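PDB 5C86: kelch domain-containing protein from Colletotrichum graminicola M1.001, which oxidises alcohols, probably to aldehydes at a mononuclear copper radical centre like that of galactose oxidase, and is captured here in its copper-free form. Local coordinates for residues I84-G89 and S106-L111; G75-A80 and G129-I134; V284-G289 and P312-P317; A338-D343 and P370-E375; G213-G216 and D220-C223. All coordinates share one frame; numbering follows the deposited sequence.

Contact 1: residues I84-G89 and S106-L111; sequences IIVTGG and SPWTPL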
# COMPACT_ATOMS: atom_id res chain seq x y z
N ILE A 84 -5.84 -8.21 8.95
CA ILE A 84 -4.53 -7.51 8.83
C ILE A 84 -3.47 -8.33 9.56
O ILE A 84 -3.57 -8.51 10.78
CB ILE A 84 -4.60 -6.10 9.38
CG1 ILE A 84 -5.75 -5.31 8.80
CG2 ILE A 84 -3.25 -5.43 9.18
CD1 ILE A 84 -6.08 -4.09 9.54
N ILE A 85 -2.57 -8.87 8.81
CA ILE A 85 -1.49 -9.70 9.33
C ILE A 85 -0.21 -8.90 9.39
O ILE A 85 0.30 -8.44 8.34
CB ILE A 85 -1.34 -10.96 8.52
CG1 ILE A 85 -2.64 -11.87 8.61
CG2 ILE A 85 -0.11 -11.79 8.99
CD1 ILE A 85 -2.62 -13.15 7.81
N VAL A 86 0.37 -8.70 10.59
CA VAL A 86 1.53 -7.89 10.82
C VAL A 86 2.66 -8.78 11.35
O VAL A 86 2.46 -9.49 12.33
CB VAL A 86 1.18 -6.73 11.73
CG1 VAL A 86 2.34 -5.87 12.04
CG2 VAL A 86 0.05 -5.86 11.18
N THR A 87 3.82 -8.68 10.76
CA THR A 87 4.94 -9.59 11.02
C THR A 87 6.13 -8.81 11.50
O THR A 87 6.57 -7.84 10.89
CB THR A 87 5.33 -10.38 9.80
OG1 THR A 87 5.36 -9.56 8.58
CG2 THR A 87 4.39 -11.49 9.57
N GLY A 88 6.77 -9.32 12.56
CA GLY A 88 8.12 -8.83 12.94
C GLY A 88 8.13 -7.41 13.39
O GLY A 88 7.18 -6.87 13.94
N GLY A 89 9.27 -6.76 13.10
CA GLY A 89 9.51 -5.45 13.58
C GLY A 89 10.23 -5.50 14.93
O GLY A 89 11.12 -6.32 15.09
N SER A 106 -10.87 -4.44 19.00
CA SER A 106 -10.62 -5.67 19.67
C SER A 106 -9.10 -6.02 19.70
O SER A 106 -8.30 -5.41 18.96
CB SER A 106 -11.48 -6.77 19.06
OG SER A 106 -11.05 -7.27 17.78
N PRO A 107 -8.69 -7.02 20.50
CA PRO A 107 -7.25 -7.29 20.63
C PRO A 107 -6.65 -7.91 19.37
O PRO A 107 -7.26 -8.77 18.75
CB PRO A 107 -7.17 -8.26 21.82
CG PRO A 107 -8.44 -7.96 22.64
CD PRO A 107 -9.47 -7.68 21.59
N TRP A 108 -5.43 -7.51 19.06
CA TRP A 108 -4.66 -8.25 18.07
C TRP A 108 -4.38 -9.58 18.68
O TRP A 108 -4.06 -9.67 19.90
CB TRP A 108 -3.34 -7.53 17.77
CG TRP A 108 -3.53 -6.23 16.99
CD1 TRP A 108 -4.01 -5.05 17.40
CD2 TRP A 108 -3.22 -6.07 15.58
NE1 TRP A 108 -4.03 -4.13 16.34
CE2 TRP A 108 -3.54 -4.77 15.24
CE3 TRP A 108 -2.71 -6.92 14.63
CZ2 TRP A 108 -3.37 -4.27 13.93
CZ3 TRP A 108 -2.53 -6.45 13.39
CH2 TRP A 108 -2.86 -5.15 13.05
N THR A 109 -4.41 -10.62 17.92
CA THR A 109 -4.09 -11.95 18.48
C THR A 109 -2.89 -12.60 17.81
O THR A 109 -2.54 -12.28 16.67
CB THR A 109 -5.35 -12.81 18.38
OG1 THR A 109 -5.66 -13.10 16.99
CG2 THR A 109 -6.51 -12.15 19.10
N PRO A 110 -2.25 -13.60 18.42
CA PRO A 110 -1.09 -14.17 17.85
C PRO A 110 -1.33 -15.21 16.84
O PRO A 110 -2.28 -15.97 16.91
CB PRO A 110 -0.36 -14.82 19.09
CG PRO A 110 -1.48 -15.13 19.97
CD PRO A 110 -2.41 -13.98 19.85
N LEU A 111 -0.47 -15.24 15.86
CA LEU A 111 -0.29 -16.31 14.95
C LEU A 111 1.06 -16.93 15.16
O LEU A 111 1.79 -16.47 16.04
CB LEU A 111 -0.52 -15.84 13.49
CG LEU A 111 -1.95 -15.33 13.14
CD1 LEU A 111 -2.02 -14.90 11.67
CD2 LEU A 111 -2.99 -16.41 13.34
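W108 meets V86 with the far corner of its six-membered ring, a small example of how an aromatic reaches over one strand to touch the next. V86 lies across the indole at about a right angle, its CG2 3.4 Å from W108 CZ3 and almost as near to CH2. V86 CG1 takes the position anti to the backbone N (chi1 179°), which turns CG2 to the indole. I84, two residues back on the same face of the strand, adds CG2 at 3.9 Å from W108 CH2.

Strands 84-87 and 109-111 are the second and fourth of one kelch propeller blade, with strand 95-98 between them, so the bridge is made mostly by side chains. On the other face it is looser: I85 CD1 and L111 CD1 come to 4.3 Å.

One backbone atom joins in: I84 O stands 3.5 Å from W108 CZ3. At the opposite end of the indole, W108 NE1 makes a weak hydrogen bond to Q65. M71 touches both V86 and W108, and the V86 side chain lies about 10 Å from that of H423, a copper ligand in the metal-bound enzyme, the metal being absent here.

Contact 2: residues G75-A80 and G129-I134; sequences GTSLDA and GKIFVI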
# COMPACT_ATOMS: atom_id res chain seq x y z
N GLY A 75 6.35 -6.14 8.59
CA GLY A 75 5.64 -6.39 7.35
C GLY A 75 4.17 -6.29 7.57
O GLY A 75 3.66 -6.54 8.69
N THR A 76 3.42 -5.92 6.52
CA THR A 76 1.94 -5.83 6.68
C THR A 76 1.34 -6.48 5.44
O THR A 76 1.83 -6.27 4.31
CB THR A 76 1.43 -4.46 6.80
OG1 THR A 76 1.73 -3.69 5.62
CG2 THR A 76 2.01 -3.76 7.95
N SER A 77 0.24 -7.17 5.61
CA SER A 77 -0.58 -7.66 4.48
C SER A 77 -1.98 -7.88 4.93
O SER A 77 -2.21 -8.11 6.14
CB SER A 77 -0.08 -8.95 3.87
OG SER A 77 1.22 -8.81 3.27
N LEU A 78 -2.96 -7.76 4.02
CA LEU A 78 -4.33 -8.17 4.27
C LEU A 78 -4.61 -9.49 3.62
O LEU A 78 -4.31 -9.70 2.47
CB LEU A 78 -5.31 -7.17 3.77
CG LEU A 78 -5.50 -6.01 4.71
CD1 LEU A 78 -4.29 -5.08 4.68
CD2 LEU A 78 -6.70 -5.14 4.45
N ASP A 79 -5.16 -10.44 4.35
CA ASP A 79 -5.40 -11.74 3.81
C ASP A 79 -6.77 -11.84 3.09
O ASP A 79 -7.46 -10.85 2.93
CB ASP A 79 -5.28 -12.85 4.93
CG ASP A 79 -6.46 -12.97 5.82
OD1 ASP A 79 -7.48 -12.22 5.79
OD2 ASP A 79 -6.32 -13.89 6.74
N ALA A 80 -7.08 -13.06 2.63
CA ALA A 80 -8.31 -13.28 1.84
C ALA A 80 -9.59 -12.84 2.54
O ALA A 80 -10.59 -12.49 1.87
CB ALA A 80 -8.39 -14.69 1.43
N GLY A 129 -3.56 -16.77 -1.55
CA GLY A 129 -3.96 -16.31 -0.29
C GLY A 129 -2.89 -16.52 0.81
O GLY A 129 -3.14 -16.19 1.97
N LYS A 130 -1.72 -16.91 0.40
CA LYS A 130 -0.63 -17.09 1.38
C LYS A 130 0.06 -15.77 1.58
O LYS A 130 -0.17 -14.83 0.82
CB LYS A 130 0.36 -18.17 0.89
CG LYS A 130 -0.31 -19.54 0.91
CD LYS A 130 0.68 -20.60 0.51
CE LYS A 130 -0.02 -21.96 0.60
NZ LYS A 130 0.85 -23.00 -0.01
N ILE A 131 0.88 -15.68 2.62
CA ILE A 131 1.61 -14.42 2.94
C ILE A 131 3.09 -14.65 2.77
O ILE A 131 3.67 -15.49 3.54
CB ILE A 131 1.36 -13.86 4.33
CG1 ILE A 131 -0.09 -13.79 4.76
CG2 ILE A 131 2.12 -12.58 4.49
CD1 ILE A 131 -1.04 -13.00 3.88
N PHE A 132 3.72 -14.03 1.80
CA PHE A 132 5.17 -14.21 1.49
C PHE A 132 5.91 -13.06 2.11
O PHE A 132 5.50 -11.87 1.93
CB PHE A 132 5.37 -14.23 -0.01
CG PHE A 132 6.77 -14.27 -0.48
CD1 PHE A 132 7.60 -15.37 -0.23
CD2 PHE A 132 7.32 -13.17 -1.14
CE1 PHE A 132 8.87 -15.44 -0.80
CE2 PHE A 132 8.63 -13.21 -1.64
CZ PHE A 132 9.41 -14.35 -1.47
N VAL A 133 7.01 -13.37 2.81
CA VAL A 133 7.91 -12.28 3.30
C VAL A 133 9.32 -12.56 2.87
O VAL A 133 9.73 -13.75 2.73
CB VAL A 133 7.86 -12.07 4.83
CG1 VAL A 133 6.47 -11.85 5.37
CG2 VAL A 133 8.41 -13.28 5.58
N ILE A 134 10.08 -11.48 2.67
CA ILE A 134 11.47 -11.63 2.37
C ILE A 134 12.23 -10.39 2.81
O ILE A 134 11.70 -9.28 2.83
CB ILE A 134 11.71 -11.98 0.88
CG1 ILE A 134 13.15 -12.53 0.63
CG2 ILE A 134 11.41 -10.77 -0.04
CD1 ILE A 134 13.33 -13.16 -0.70
O HOH W 1 -5.67 -15.52 2.88
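I131 fits against S77 and D79 with two of its branches, joining adjacent blades of the kelch propeller. Strand 75-78 is the first of its four-stranded blade and strand 131-134 the second of the next, so this is packing between sheets and not pairing within one. In the strands, the alpha carbons of S77 and I131 stand 7.3 Å apart.

In the first shell, I131 CG2 approaches S77 OG at 4.1 Å, while I131 CD1 comes to 4.2 Å from S77 CB. The same CD1 also lies 4.4 Å from D79 CB. With chi2 at -57°, the I131 chain folds back instead of extending, and this brings CD1 to S77 on the facing strand and to D79 just beyond its end.

The second shell fixes the polar ends. S77 OG turns back on its own strand and donates to T76 O at 2.8 Å; the donor arrives nearly at right angles to the C=O bond, at 96°, and 32° out of the carbonyl plane. It also hydrogen-bonds S123 OG on the first strand of the neighbouring blade, so the buried hydroxyl is held at two points. D79 directs OD2 into a salt bridge with R83 and OD1 to D81 N, which anchors the carboxylate in its own turn.

Where the strands give way to loops, a water takes over the joining: it accepts from A80 N at 2.8 Å and donates to G129 O at 2.8 Å.

Contact 3: residues V284-G289 and P312-P317; sequences VVMPDG and PELFDP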
# COMPACT_ATOMS: atom_id res chain seq x y z
N VAL A 284 -0.05 6.56 -4.09
CA VAL A 284 -1.39 6.03 -3.90
C VAL A 284 -2.10 5.99 -5.23
O VAL A 284 -2.25 7.00 -5.88
CB VAL A 284 -2.18 6.87 -2.87
CG1 VAL A 284 -3.61 6.35 -2.75
CG2 VAL A 284 -1.50 6.83 -1.49
N VAL A 285 -2.61 4.80 -5.60
CA VAL A 285 -3.46 4.68 -6.78
C VAL A 285 -4.91 5.02 -6.45
O VAL A 285 -5.42 4.60 -5.44
CB VAL A 285 -3.33 3.33 -7.54
CG1 VAL A 285 -3.83 2.17 -6.78
CG2 VAL A 285 -4.05 3.36 -8.91
N MET A 286 -5.52 5.80 -7.32
CA MET A 286 -6.89 6.27 -7.23
C MET A 286 -7.84 5.53 -8.18
O MET A 286 -7.38 4.87 -9.13
CB MET A 286 -6.86 7.74 -7.52
CG MET A 286 -6.35 8.55 -6.33
SD MET A 286 -5.96 10.24 -6.87
CE MET A 286 -4.62 9.90 -7.64
N PRO A 287 -9.15 5.65 -7.96
CA PRO A 287 -10.06 4.84 -8.78
C PRO A 287 -9.99 5.08 -10.26
O PRO A 287 -10.32 4.12 -11.00
CB PRO A 287 -11.46 5.22 -8.27
CG PRO A 287 -11.25 6.22 -7.24
CD PRO A 287 -9.84 6.17 -6.77
N ASP A 288 -9.63 6.26 -10.72
CA ASP A 288 -9.49 6.52 -12.13
C ASP A 288 -8.20 6.11 -12.72
O ASP A 288 -7.98 6.33 -13.91
CB ASP A 288 -9.62 8.02 -12.39
CG ASP A 288 -8.67 8.90 -11.62
OD1 ASP A 288 -7.83 8.40 -10.87
OD2 ASP A 288 -8.77 10.17 -11.80
N GLY A 289 -7.31 5.51 -11.94
CA GLY A 289 -6.02 5.02 -12.47
C GLY A 289 -4.89 5.97 -12.38
O GLY A 289 -3.77 5.60 -12.61
N PRO A 312 3.08 17.77 -3.62
CA PRO A 312 2.84 16.41 -4.19
C PRO A 312 2.68 16.54 -5.66
O PRO A 312 2.46 17.65 -6.19
CB PRO A 312 1.57 15.97 -3.53
CG PRO A 312 1.36 16.84 -2.26
CD PRO A 312 2.01 18.14 -2.71
N GLU A 313 2.70 15.40 -6.37
CA GLU A 313 2.43 15.31 -7.78
C GLU A 313 1.39 14.29 -8.08
O GLU A 313 1.34 13.26 -7.47
CB GLU A 313 3.72 15.07 -8.56
CG GLU A 313 4.62 16.33 -8.62
CD GLU A 313 5.99 16.01 -9.23
OE1 GLU A 313 6.89 15.42 -8.51
OE2 GLU A 313 6.17 16.25 -10.49
N LEU A 314 0.54 14.62 -9.04
CA LEU A 314 -0.49 13.75 -9.59
C LEU A 314 0.04 13.19 -10.89
O LEU A 314 0.39 13.94 -11.80
CB LEU A 314 -1.78 14.54 -9.80
CG LEU A 314 -2.94 13.74 -10.29
CD1 LEU A 314 -3.33 12.58 -9.42
CD2 LEU A 314 -4.12 14.74 -10.42
N PHE A 315 0.17 11.86 -10.98
CA PHE A 315 0.72 11.24 -12.19
C PHE A 315 -0.41 10.54 -12.95
O PHE A 315 -1.22 9.84 -12.38
CB PHE A 315 1.76 10.19 -11.81
CG PHE A 315 2.31 9.40 -12.97
CD1 PHE A 315 3.17 9.97 -13.87
CD2 PHE A 315 1.92 8.08 -13.17
CE1 PHE A 315 3.69 9.22 -14.89
CE2 PHE A 315 2.42 7.33 -14.21
CZ PHE A 315 3.30 7.92 -15.09
N ASP A 316 -0.44 10.71 -14.29
CA ASP A 316 -1.44 10.10 -15.15
C ASP A 316 -0.74 9.04 -15.98
O ASP A 316 -0.00 9.39 -16.88
CB ASP A 316 -2.13 11.15 -16.03
CG ASP A 316 -3.18 10.54 -16.95
OD1 ASP A 316 -3.24 9.27 -17.07
OD2 ASP A 316 -3.94 11.44 -17.45
N PRO A 317 -0.90 7.78 -15.71
CA PRO A 317 -0.15 6.76 -16.46
C PRO A 317 -0.57 6.68 -17.92
O PRO A 317 0.23 6.19 -18.67
CB PRO A 317 -0.51 5.45 -15.74
CG PRO A 317 -0.94 5.89 -14.40
CD PRO A 317 -1.67 7.18 -14.59
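M286 and L314 touch through a single pair of methyl groups, and the contact illustrates how a hairpin turn can lean on a strand that is not its direct partner. The M286 chain runs out extended and then bends at chi3 (-75°), which brings CE to 3.5 Å from L314 CD1. This is tighter than ordinary carbon-carbon packing, and the two side chains meet at a slant.

G289 has the most surface buried by the contact and contributes backbone alone. It closes the type I beta turn that starts at M286, with G289 N donating to M286 O at 2.9 Å. At its phi of 93° a side chain would press on the carbonyl O of D288. From there the carbonyl of G289 faces the ring of P317, with G289 O 3.3 Å from P317 CD and only slightly farther from CG. The proline thus presents ring carbons, not a polar group, to that oxygen.

The turn connects strand 282-285, the first of its kelch blade, to strand 291-294, which separates it from strand 313-316, the third. M286 and P317 both pack on this middle strand, at W292 and I291 respectively. V285 and P317 also reach Y229 in strand 225-230 of the preceding blade. P287 O accepts hydrogen bonds from S414 and R431, tying the turn to strands 412-422 and 431-438.

Contact 4: residues A338-D343 and P370-E375; sequences ALLMAD and PPYLFE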
# COMPACT_ATOMS: atom_id res chain seq x y z
N ALA A 338 0.59 7.41 3.58
CA ALA A 338 -0.52 7.91 2.78
C ALA A 338 -1.35 6.69 2.35
O ALA A 338 -0.82 5.60 2.22
CB ALA A 338 -0.09 8.67 1.56
N LEU A 339 -2.66 6.90 2.22
CA LEU A 339 -3.53 5.79 2.01
C LEU A 339 -4.84 6.26 1.36
O LEU A 339 -5.44 7.26 1.76
CB LEU A 339 -3.82 5.08 3.32
CG LEU A 339 -4.24 3.62 3.15
CD1 LEU A 339 -3.07 2.76 2.82
CD2 LEU A 339 -4.95 3.15 4.38
N LEU A 340 -5.31 5.50 0.35
CA LEU A 340 -6.63 5.78 -0.24
C LEU A 340 -7.74 5.40 0.71
O LEU A 340 -7.74 4.31 1.25
CB LEU A 340 -6.84 4.96 -1.51
CG LEU A 340 -8.12 5.22 -2.27
CD1 LEU A 340 -8.12 6.61 -2.77
CD2 LEU A 340 -8.25 4.23 -3.42
N MET A 341 -8.73 6.28 0.83
CA MET A 341 -9.95 6.06 1.63
C MET A 341 -11.14 5.63 0.72
O MET A 341 -11.17 5.97 -0.45
CB MET A 341 -10.26 7.37 2.35
CG MET A 341 -9.12 7.92 3.21
SD MET A 341 -8.50 6.75 4.44
CE MET A 341 -9.81 6.65 5.59
N ALA A 342 -12.18 5.09 1.33
CA ALA A 342 -13.35 4.65 0.54
C ALA A 342 -14.09 5.85 -0.04
O ALA A 342 -14.78 5.74 -1.05
CB ALA A 342 -14.25 3.80 1.43
N ASP A 343 -13.91 7.05 0.53
CA ASP A 343 -14.54 8.25 -0.05
C ASP A 343 -13.73 8.83 -1.17
O ASP A 343 -14.02 9.91 -1.68
CB ASP A 343 -14.95 9.30 0.99
CG ASP A 343 -13.79 9.98 1.61
OD1 ASP A 343 -12.66 9.59 1.36
OD2 ASP A 343 -13.97 10.93 2.41
N PRO A 370 -8.88 14.75 -4.31
CA PRO A 370 -8.38 14.97 -5.62
C PRO A 370 -9.29 15.80 -6.57
O PRO A 370 -10.47 15.98 -6.26
CB PRO A 370 -8.17 13.51 -6.20
CG PRO A 370 -8.14 12.67 -5.00
CD PRO A 370 -9.09 13.30 -4.03
N PRO A 371 -8.79 16.23 -7.73
CA PRO A 371 -9.61 17.01 -8.72
C PRO A 371 -10.91 16.31 -9.09
O PRO A 371 -11.89 17.01 -9.37
CB PRO A 371 -8.71 17.14 -9.91
CG PRO A 371 -7.34 17.08 -9.33
CD PRO A 371 -7.39 16.11 -8.19
N TYR A 372 -10.99 14.97 -9.09
CA TYR A 372 -12.19 14.34 -9.55
C TYR A 372 -13.33 14.54 -8.56
O TYR A 372 -14.47 14.10 -8.87
CB TYR A 372 -11.96 12.81 -9.84
CG TYR A 372 -11.37 11.95 -8.75
CD1 TYR A 372 -11.68 12.04 -7.40
CD2 TYR A 372 -10.50 10.94 -9.11
CE1 TYR A 372 -11.14 11.24 -6.43
CE2 TYR A 372 -9.92 10.11 -8.11
CZ TYR A 372 -10.23 10.27 -6.79
OH TYR A 372 -9.66 9.45 -5.83
N LEU A 373 -13.13 15.13 -7.40
CA LEU A 373 -14.24 15.42 -6.48
C LEU A 373 -14.74 16.84 -6.68
O LEU A 373 -15.65 17.21 -5.93
CB LEU A 373 -13.82 15.20 -5.02
CG LEU A 373 -13.39 13.76 -4.65
CD1 LEU A 373 -13.10 13.68 -3.16
CD2 LEU A 373 -14.46 12.76 -5.03
N PHE A 374 -14.25 17.54 -7.66
CA PHE A 374 -14.66 18.94 -7.92
C PHE A 374 -15.15 19.05 -9.29
O PHE A 374 -14.84 18.29 -10.26
CB PHE A 374 -13.49 19.89 -7.68
CG PHE A 374 -12.98 19.82 -6.29
CD1 PHE A 374 -13.64 20.50 -5.24
CD2 PHE A 374 -11.91 18.96 -5.90
CE1 PHE A 374 -13.26 20.33 -3.94
CE2 PHE A 374 -11.51 18.85 -4.64
CZ PHE A 374 -12.17 19.51 -3.62
N GLU A 375 -15.98 20.10 -9.48
CA GLU A 375 -16.45 20.46 -10.76
C GLU A 375 -15.35 21.07 -11.64
O GLU A 375 -14.20 21.12 -11.20
CB GLU A 375 -17.67 21.42 -10.57
CG GLU A 375 -18.93 20.84 -9.95
CD GLU A 375 -19.49 19.58 -10.70
OE1 GLU A 375 -19.16 19.38 -11.91
OE2 GLU A 375 -20.15 18.73 -10.03
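Y372 and L373 reach toward L340 and D343 from a short 3-10 segment, in a contact that shows how sparsely a propeller blade may touch the linker leaving it. Strand 336-340 is the innermost of the blade that strand 5-11 completes at its outer edge, as in the N-terminal closure of propellers. Residues 370-375 follow strand 364-369 of that same blade and lead toward the C-terminal E-set domain.

The better-packed end of the contact is at Y372. P370 CB sits 3.7 Å above one face of its ring, offset toward the rim, L373 CG lies at the ring edge, in plane, and P287 and D288 add cover. Here L340 CD1 comes to 4.4 Å from Y372 OH, and L340 also packs on V284 and I416. The Y372 hydroxyl hydrogen-bonds A344 O, just beyond the other segment.

Elsewhere the fit is slack, and only 77 Å² is buried in all. D343, at the solvent side, is partly exposed, and its OD1 hydrogen-bonds T345 OG1. What the linker meets is its carbonyl, which accepts a hydrogen bond from R384 NH2. L373 sets CG beside its backbone N, opposite the carbonyl carbon (chi1 -61°), and CD1 is the branch that reaches across, 4.2 Å from D343 O.

Contact 5: residues G213-G216 and D220-C223; sequences GLRG and DSMC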
# COMPACT_ATOMS: atom_id res chain seq x y z
N GLY A 213 15.20 -9.12 -15.14
CA GLY A 213 15.81 -8.08 -15.87
C GLY A 213 16.18 -6.91 -14.95
O GLY A 213 15.78 -6.89 -13.75
N LEU A 214 16.93 -6.00 -15.48
CA LEU A 214 17.18 -4.70 -14.89
C LEU A 214 15.99 -3.80 -15.04
O LEU A 214 15.26 -3.82 -16.06
CB LEU A 214 18.36 -3.99 -15.51
CG LEU A 214 19.70 -4.66 -15.27
CD1 LEU A 214 20.77 -3.98 -16.13
CD2 LEU A 214 20.09 -4.58 -13.81
N ARG A 215 15.83 -2.89 -14.06
CA ARG A 215 14.83 -1.86 -14.18
C ARG A 215 15.31 -0.74 -15.09
O ARG A 215 15.72 0.34 -14.68
CB ARG A 215 14.41 -1.33 -12.78
CG ARG A 215 13.20 -0.42 -12.82
CD ARG A 215 12.61 -0.02 -11.44
NE ARG A 215 13.63 0.55 -10.59
CZ ARG A 215 14.41 -0.13 -9.75
NH1 ARG A 215 14.13 -1.34 -9.38
NH2 ARG A 215 15.46 0.48 -9.20
N GLY A 216 15.33 -1.04 -16.38
CA GLY A 216 15.87 -0.06 -17.35
C GLY A 216 17.28 0.36 -17.04
O GLY A 216 18.08 -0.49 -16.70
N ASP A 220 19.83 1.69 -8.14
CA ASP A 220 19.21 1.21 -6.92
C ASP A 220 18.43 2.39 -6.26
O ASP A 220 18.85 3.56 -6.29
CB ASP A 220 20.27 0.80 -5.94
CG ASP A 220 20.97 -0.50 -6.33
OD1 ASP A 220 20.51 -1.27 -7.20
OD2 ASP A 220 21.98 -0.81 -5.65
N SER A 221 17.22 2.06 -5.72
CA SER A 221 16.24 3.10 -5.40
C SER A 221 15.52 2.75 -4.10
O SER A 221 14.30 2.69 -4.02
CB SER A 221 15.19 3.13 -6.53
OG SER A 221 15.73 3.64 -7.74
N MET A 222 16.29 2.71 -3.01
CA MET A 222 15.74 2.39 -1.72
C MET A 222 14.75 3.46 -1.32
O MET A 222 15.04 4.64 -1.47
CB MET A 222 16.85 2.33 -0.69
CG MET A 222 16.37 1.99 0.74
SD MET A 222 15.46 0.45 0.94
CE MET A 222 16.72 -0.76 0.67
N CYS A 223 13.59 3.02 -0.83
CA CYS A 223 12.50 3.90 -0.40
C CYS A 223 12.03 4.81 -1.50
O CYS A 223 11.53 5.91 -1.24
CB CYS A 223 12.82 4.65 0.87
SG CYS A 223 13.13 3.45 2.24
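R215 and S221 face each other inside the connection that carries the chain from the outermost strand of one kelch blade, 208-214, to the innermost strand of the next, 225-230. The approach is by R215 NH2, which stands 3.5 Å from S221 OG and 3.8 Å from S221 CB. Close by, the alpha carbon of D220 lies 4.4 Å from the same NH2, at the guanidinium edge and near its plane.

The arginine sits at the centre of an inverse gamma turn, whose hydrogen bond from G216 N to L214 O is weak. R215 starts out extended (chi1 -170°), then bends at chi3 (54°), which carries the guanidinium over to the loop ahead.

The buried guanidinium of R215 is gripped by several acceptors: a salt bridge joins NE to D218 OD2, NH1 bonds A192 O and S195 O, and NH2 bonds P194 O. S221 OG hydrogen-bonds both D218 OD2 and E219 O, so one carboxylate oxygen serves arginine and serine together. D220 keeps its OD1 5.7 Å from R215 NH2, its carboxylate being hydrogen-bonded to K196 N and Q170 N.

All five contacts are mainly buried, yet their chemistry follows their place in the propeller. Contacts 1 and 3 each join non-adjacent strands of one blade, by indole and aliphatic packing in the former and a methyl-to-methyl touch and a carbonyl against a proline ring in the latter. Contact 2 crosses between blades and shares a sheet with contact 1, where I85 N probably bonds S77 O. Contacts 3 and 4 also touch: D288 OD2 is 3.3 Å from Y372 CD2, so a turn of one blade meets the linker leaving another. Contact 4 is sparse and partly open to solvent. Contact 5, the smallest, centres on an interblade arginine salt-bridged to D218 between its segments.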